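PDB 7BYS: galactan 1,3-beta-galactosidase from Phanerochaete chrysosporium, which probably cleaves beta-1,3-linked galactan chains as a family 43 exo-acting glycoside hydrolase that also carries a carbohydrate-binding module. Local coordinates for residues 98-112 with 124-138. Numbering follows the deposited sequence.
Sequences FHSDSSNYGAAMVGV and YKGSFKPLGADSRDE
R136 meets the loop at Y105 to A108 with its chain stretched out from CG to NE (chi2 -179°, chi3 177°), which carries the guanidinium over A108, while H99, its CG anti to the backbone N (chi1 172°), lays one face of its imidazole against the backbone of R136. NE and NH2 grip Y105 O side-on, each at 3.0 Å, with the oxygen at the edge of the guanidinium. One face of that group lies on A108 CB, 3.5 Å from R136 CZ, and NH1 forms a salt bridge with D134. The other D134 oxygen holds K129 NZ, which also donates to A107 O at 2.9 Å and to A108 O. S135 N reaches A108 O from the opposite face of that carbonyl. Replacing R136 by an alanine is likely to leave Y105 O and D134 OD2 each without a charged donor and to take away the flat group that covers one side of the A108 methyl. Nearer the backbone, R136 CA sits over the H99 imidazole, 3.6 Å from the ring centroid, in a CH-pi contact; H99 NE2 donates in the ring plane to D101 OD2 at 2.6 Å, and a water links ND1 to D137 OD1, whose partner oxygen OD2 accepts from A188 N. Farther along, V110 and F128 exchange two backbone bonds, and V110 CG2 rests on the F128 ring, 3.6 Å from CZ. Strands 109-115 and 123-128 form the outer antiparallel hairpin of a four-stranded blade in the five-bladed beta-propeller of family 43, and the chain beyond leads to D137, a galactose-binding residue beside the next blade.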
loop_
_atom_site.group_PDB
_atom_site.type_symbol
_atom_site.label_atom_id
_atom_site.label_comp_id
_atom_site.label_asym_id
_atom_site.label_seq_id
_atom_site.Cartn_x
_atom_site.Cartn_y
_atom_site.Cartn_z
ATOM N N PHE A 98 -15.621 9.493 -0.688
ATOM C CA PHE A 98 -14.702 9.001 -1.704
ATOM C C PHE A 98 -14.400 10.112 -2.695
ATOM O O PHE A 98 -15.132 11.097 -2.799
ATOM C CB PHE A 98 -15.242 7.746 -2.409
ATOM C CG PHE A 98 -16.632 7.899 -2.989
ATOM C CD1 PHE A 98 -17.753 7.588 -2.231
ATOM C CD2 PHE A 98 -16.806 8.322 -4.296
ATOM C CE1 PHE A 98 -19.033 7.694 -2.770
ATOM C CE2 PHE A 98 -18.090 8.434 -4.841
ATOM C CZ PHE A 98 -19.197 8.128 -4.075
ATOM N N HIS A 99 -13.305 9.938 -3.432
ATOM C CA HIS A 99 -12.989 10.812 -4.551
ATOM C C HIS A 99 -13.888 10.404 -5.712
ATOM O O HIS A 99 -13.866 9.242 -6.142
ATOM C CB HIS A 99 -11.511 10.649 -4.907
ATOM C CG HIS A 99 -11.084 11.350 -6.165
ATOM N ND1 HIS A 99 -9.858 11.107 -6.743
ATOM C CD2 HIS A 99 -11.684 12.293 -6.935
ATOM C CE1 HIS A 99 -9.727 11.853 -7.827
ATOM N NE2 HIS A 99 -10.821 12.578 -7.970
ATOM N N SER A 100 -14.706 11.345 -6.178
ATOM C CA SER A 100 -15.651 11.118 -7.262
ATOM C C SER A 100 -15.169 11.911 -8.471
ATOM O O SER A 100 -14.915 13.116 -8.366
ATOM C CB SER A 100 -17.035 11.578 -6.803
ATOM O OG SER A 100 -17.981 11.538 -7.861
ATOM N N ASP A 101 -14.997 11.241 -9.609
ATOM C CA ASP A 101 -14.434 11.959 -10.744
ATOM C C ASP A 101 -14.911 11.363 -12.061
ATOM O O ASP A 101 -15.550 10.304 -12.106
ATOM C CB ASP A 101 -12.897 12.003 -10.682
ATOM C CG ASP A 101 -12.340 13.394 -10.959
ATOM O OD1 ASP A 101 -12.799 14.026 -11.943
ATOM O OD2 ASP A 101 -11.471 13.868 -10.191
ATOM N N SER A 102 -14.613 12.099 -13.132
ATOM C CA SER A 102 -14.676 11.610 -14.500
ATOM C C SER A 102 -13.370 10.898 -14.844
ATOM O O SER A 102 -12.368 11.010 -14.136
ATOM C CB SER A 102 -14.923 12.778 -15.460
ATOM O OG SER A 102 -13.894 13.745 -15.363
ATOM N N SER A 103 -13.381 10.156 -15.959
ATOM C CA SER A 103 -12.211 9.363 -16.319
ATOM C C SER A 103 -10.993 10.230 -16.629
ATOM O O SER A 103 -9.864 9.742 -16.537
ATOM C CB SER A 103 -12.524 8.451 -17.505
ATOM O OG SER A 103 -12.949 9.215 -18.622
ATOM N N ASN A 104 -11.187 11.497 -16.997
ATOM C CA ASN A 104 -10.070 12.404 -17.235
ATOM C C ASN A 104 -9.674 13.206 -15.997
ATOM O O ASN A 104 -8.828 14.101 -16.096
ATOM C CB ASN A 104 -10.341 13.321 -18.442
ATOM C CG ASN A 104 -11.464 14.318 -18.208
ATOM O OD1 ASN A 104 -11.995 14.447 -17.104
ATOM N ND2 ASN A 104 -11.834 15.037 -19.264
ATOM N N TYR A 105 -10.277 12.910 -14.840
ATOM C CA TYR A 105 -9.987 13.585 -13.573
ATOM C C TYR A 105 -10.258 15.088 -13.620
ATOM O O TYR A 105 -9.683 15.861 -12.845
ATOM C CB TYR A 105 -8.574 13.270 -13.069
ATOM C CG TYR A 105 -8.419 11.819 -12.708
ATOM C CD1 TYR A 105 -8.772 11.363 -11.444
ATOM C CD2 TYR A 105 -7.951 10.897 -13.632
ATOM C CE1 TYR A 105 -8.641 10.036 -11.101
ATOM C CE2 TYR A 105 -7.822 9.563 -13.300
ATOM C CZ TYR A 105 -8.168 9.136 -12.030
ATOM O OH TYR A 105 -8.042 7.806 -11.702
ATOM N N GLY A 106 -11.149 15.528 -14.508
ATOM C CA GLY A 106 -11.469 16.933 -14.621
ATOM C C GLY A 106 -12.574 17.431 -13.721
ATOM O O GLY A 106 -12.745 18.646 -13.599
ATOM N N ALA A 107 -13.333 16.532 -13.089
ATOM C CA ALA A 107 -14.472 16.917 -12.258
ATOM C C ALA A 107 -14.076 17.250 -10.821
ATOM O O ALA A 107 -14.660 18.162 -10.226
ATOM C CB ALA A 107 -15.531 15.811 -12.269
ATOM N N ALA A 108 -13.110 16.519 -10.254
ATOM C CA ALA A 108 -12.503 16.829 -8.955
ATOM C C ALA A 108 -13.538 17.068 -7.851
ATOM O O ALA A 108 -13.609 18.141 -7.257
ATOM C CB ALA A 108 -11.534 18.006 -9.073
ATOM N N MET A 109 -14.320 16.028 -7.566
ATOM C CA MET A 109 -15.359 16.100 -6.550
ATOM C C MET A 109 -15.146 15.052 -5.464
ATOM O O MET A 109 -14.299 14.159 -5.575
ATOM C CB MET A 109 -16.741 15.917 -7.186
ATOM C CG MET A 109 -17.104 17.039 -8.134
ATOM S SD MET A 109 -18.568 16.653 -9.105
ATOM C CE MET A 109 -18.818 18.197 -9.983
ATOM N N VAL A 110 -15.911 15.201 -4.379
ATOM C CA VAL A 110 -16.085 14.150 -3.392
ATOM C C VAL A 110 -17.461 13.552 -3.620
ATOM O O VAL A 110 -18.360 14.185 -4.186
ATOM C CB VAL A 110 -15.945 14.634 -1.923
ATOM C CG1 VAL A 110 -14.531 15.096 -1.618
ATOM C CG2 VAL A 110 -16.971 15.720 -1.605
ATOM N N GLY A 111 -17.629 12.306 -3.199
ATOM C CA GLY A 111 -18.939 11.684 -3.129
ATOM C C GLY A 111 -19.189 11.200 -1.713
ATOM O O GLY A 111 -18.247 10.917 -0.966
ATOM N N VAL A 112 -20.469 11.115 -1.340
ATOM C CA VAL A 112 -20.897 10.705 -0.006
ATOM C C VAL A 112 -21.964 9.623 -0.142
ATOM O O VAL A 112 -22.830 9.695 -1.025
ATOM C CB VAL A 112 -21.412 11.890 0.837
ATOM C CG1 VAL A 112 -21.819 11.418 2.231
ATOM C CG2 VAL A 112 -20.348 12.978 0.931
ATOM N N TYR A 124 -25.882 6.148 -2.121
ATOM C CA TYR A 124 -25.167 7.317 -2.604
ATOM C C TYR A 124 -26.050 8.550 -2.496
ATOM O O TYR A 124 -27.228 8.522 -2.869
ATOM C CB TYR A 124 -24.788 7.048 -4.059
ATOM C CG TYR A 124 -24.208 8.184 -4.868
ATOM C CD1 TYR A 124 -23.026 8.815 -4.496
ATOM C CD2 TYR A 124 -24.809 8.572 -6.055
ATOM C CE1 TYR A 124 -22.482 9.828 -5.271
ATOM C CE2 TYR A 124 -24.285 9.579 -6.829
ATOM C CZ TYR A 124 -23.112 10.196 -6.442
ATOM O OH TYR A 124 -22.610 11.193 -7.239
ATOM N N LYS A 125 -25.474 9.637 -1.990
ATOM C CA LYS A 125 -26.182 10.888 -1.764
ATOM C C LYS A 125 -25.826 11.964 -2.773
ATOM O O LYS A 125 -26.438 13.039 -2.752
ATOM C CB LYS A 125 -25.880 11.425 -0.359
ATOM C CG LYS A 125 -26.277 10.496 0.778
ATOM C CD LYS A 125 -27.778 10.234 0.786
ATOM C CE LYS A 125 -28.353 10.359 2.190
ATOM N NZ LYS A 125 -27.978 11.650 2.848
ATOM N N GLY A 126 -24.856 11.715 -3.648
ATOM C CA GLY A 126 -24.423 12.735 -4.576
ATOM C C GLY A 126 -22.969 13.139 -4.429
ATOM O O GLY A 126 -22.317 12.865 -3.410
ATOM N N SER A 127 -22.454 13.799 -5.460
ATOM C CA SER A 127 -21.087 14.294 -5.474
ATOM C C SER A 127 -21.063 15.816 -5.555
ATOM O O SER A 127 -21.983 16.438 -6.104
ATOM C CB SER A 127 -20.309 13.694 -6.647
ATOM O OG SER A 127 -20.306 12.276 -6.566
ATOM N N PHE A 128 -19.997 16.415 -5.021
ATOM C CA PHE A 128 -19.894 17.869 -4.996
ATOM C C PHE A 128 -18.441 18.299 -4.804
ATOM O O PHE A 128 -17.572 17.494 -4.455
ATOM C CB PHE A 128 -20.799 18.469 -3.910
ATOM C CG PHE A 128 -20.479 17.986 -2.513
ATOM C CD1 PHE A 128 -21.039 16.818 -2.012
ATOM C CD2 PHE A 128 -19.616 18.698 -1.710
ATOM C CE1 PHE A 128 -20.741 16.385 -0.730
ATOM C CE2 PHE A 128 -19.312 18.266 -0.429
ATOM C CZ PHE A 128 -19.878 17.109 0.054
ATOM N N LYS A 129 -18.184 19.591 -5.075
ATOM C CA LYS A 129 -16.888 20.204 -4.790
ATOM C C LYS A 129 -16.920 20.824 -3.402
ATOM O O LYS A 129 -17.759 21.705 -3.149
ATOM C CB LYS A 129 -16.580 21.291 -5.802
ATOM C CG LYS A 129 -16.174 20.786 -7.180
ATOM C CD LYS A 129 -15.653 21.944 -8.027
ATOM C CE LYS A 129 -15.056 21.474 -9.338
ATOM N NZ LYS A 129 -13.792 20.727 -9.131
ATOM N N PRO A 130 -16.028 20.428 -2.491
ATOM C CA PRO A 130 -16.051 20.981 -1.127
ATOM C C PRO A 130 -15.695 22.464 -1.110
ATOM O O PRO A 130 -14.643 22.877 -1.609
ATOM C CB PRO A 130 -15.000 20.147 -0.385
ATOM C CG PRO A 130 -14.123 19.606 -1.449
ATOM C CD PRO A 130 -14.989 19.401 -2.661
ATOM N N LEU A 131 -16.585 23.259 -0.513
ATOM C CA LEU A 131 -16.513 24.725 -0.545
ATOM C C LEU A 131 -16.341 25.263 -1.962
ATOM O O LEU A 131 -15.813 26.365 -2.158
ATOM C CB LEU A 131 -15.450 25.276 0.410
ATOM C CG LEU A 131 -15.554 24.721 1.836
ATOM C CD1 LEU A 131 -14.370 25.151 2.648
ATOM C CD2 LEU A 131 -16.856 25.154 2.513
ATOM N N GLY A 132 -16.773 24.491 -2.956
ATOM C CA GLY A 132 -16.683 24.890 -4.341
ATOM C C GLY A 132 -15.328 24.694 -4.991
ATOM O O GLY A 132 -15.175 25.047 -6.163
ATOM N N ALA A 133 -14.348 24.151 -4.277
ATOM C CA ALA A 133 -12.999 23.968 -4.799
ATOM C C ALA A 133 -12.763 22.506 -5.153
ATOM O O ALA A 133 -13.532 21.620 -4.780
ATOM C CB ALA A 133 -11.958 24.443 -3.777
ATOM N N ASP A 134 -11.684 22.271 -5.901
ATOM C CA ASP A 134 -11.316 20.926 -6.315
ATOM C C ASP A 134 -11.053 20.039 -5.110
ATOM O O ASP A 134 -10.503 20.467 -4.089
ATOM C CB ASP A 134 -10.000 20.955 -7.093
ATOM C CG ASP A 134 -10.135 21.535 -8.478
ATOM O OD1 ASP A 134 -11.265 21.881 -8.900
ATOM O OD2 ASP A 134 -9.082 21.642 -9.153
ATOM N N SER A 135 -11.404 18.770 -5.267
ATOM C CA SER A 135 -10.942 17.721 -4.366
ATOM C C SER A 135 -10.635 16.501 -5.215
ATOM O O SER A 135 -11.513 16.001 -5.927
ATOM C CB SER A 135 -12.014 17.401 -3.322
ATOM O OG SER A 135 -11.586 16.375 -2.438
ATOM N N ARG A 136 -9.391 16.022 -5.144
ATOM C CA ARG A 136 -9.016 14.804 -5.851
ATOM C C ARG A 136 -8.671 13.720 -4.834
ATOM O O ARG A 136 -9.575 13.241 -4.147
ATOM C CB ARG A 136 -7.958 15.078 -6.926
ATOM C CG ARG A 136 -8.565 15.794 -8.122
ATOM C CD ARG A 136 -7.545 16.060 -9.219
ATOM N NE ARG A 136 -8.156 16.683 -10.391
ATOM C CZ ARG A 136 -8.384 17.987 -10.517
ATOM N NH1 ARG A 136 -8.081 18.834 -9.543
ATOM N NH2 ARG A 136 -8.950 18.449 -11.627
ATOM N N ASP A 137 -7.402 13.339 -4.669
ATOM C CA ASP A 137 -7.085 12.395 -3.596
ATOM C C ASP A 137 -7.562 12.976 -2.272
ATOM O O ASP A 137 -7.385 14.169 -2.000
ATOM C CB ASP A 137 -5.574 12.209 -3.472
ATOM C CG ASP A 137 -4.997 11.226 -4.465
ATOM O OD1 ASP A 137 -5.686 10.818 -5.412
ATOM O OD2 ASP A 137 -3.811 10.900 -4.302
ATOM N N GLU A 138 -8.173 12.136 -1.444
ATOM C CA GLU A 138 -8.715 12.610 -0.179
ATOM C C GLU A 138 -8.596 11.522 0.873
ATOM O O GLU A 138 -8.377 10.346 0.565
ATOM C CB GLU A 138 -10.174 13.092 -0.307
ATOM C CG GLU A 138 -11.146 12.134 -1.005
ATOM C CD GLU A 138 -11.277 10.773 -0.330
ATOM O OE1 GLU A 138 -11.141 9.767 -1.039
ATOM O OE2 GLU A 138 -11.491 10.696 0.908
HETATM O O HOH W 1 -8.017 9.508 -5.555
HETATM O O HOH W 2 -13.115 20.632 -12.010
HETATM O O HOH W 3 -12.111 14.007 -3.654
#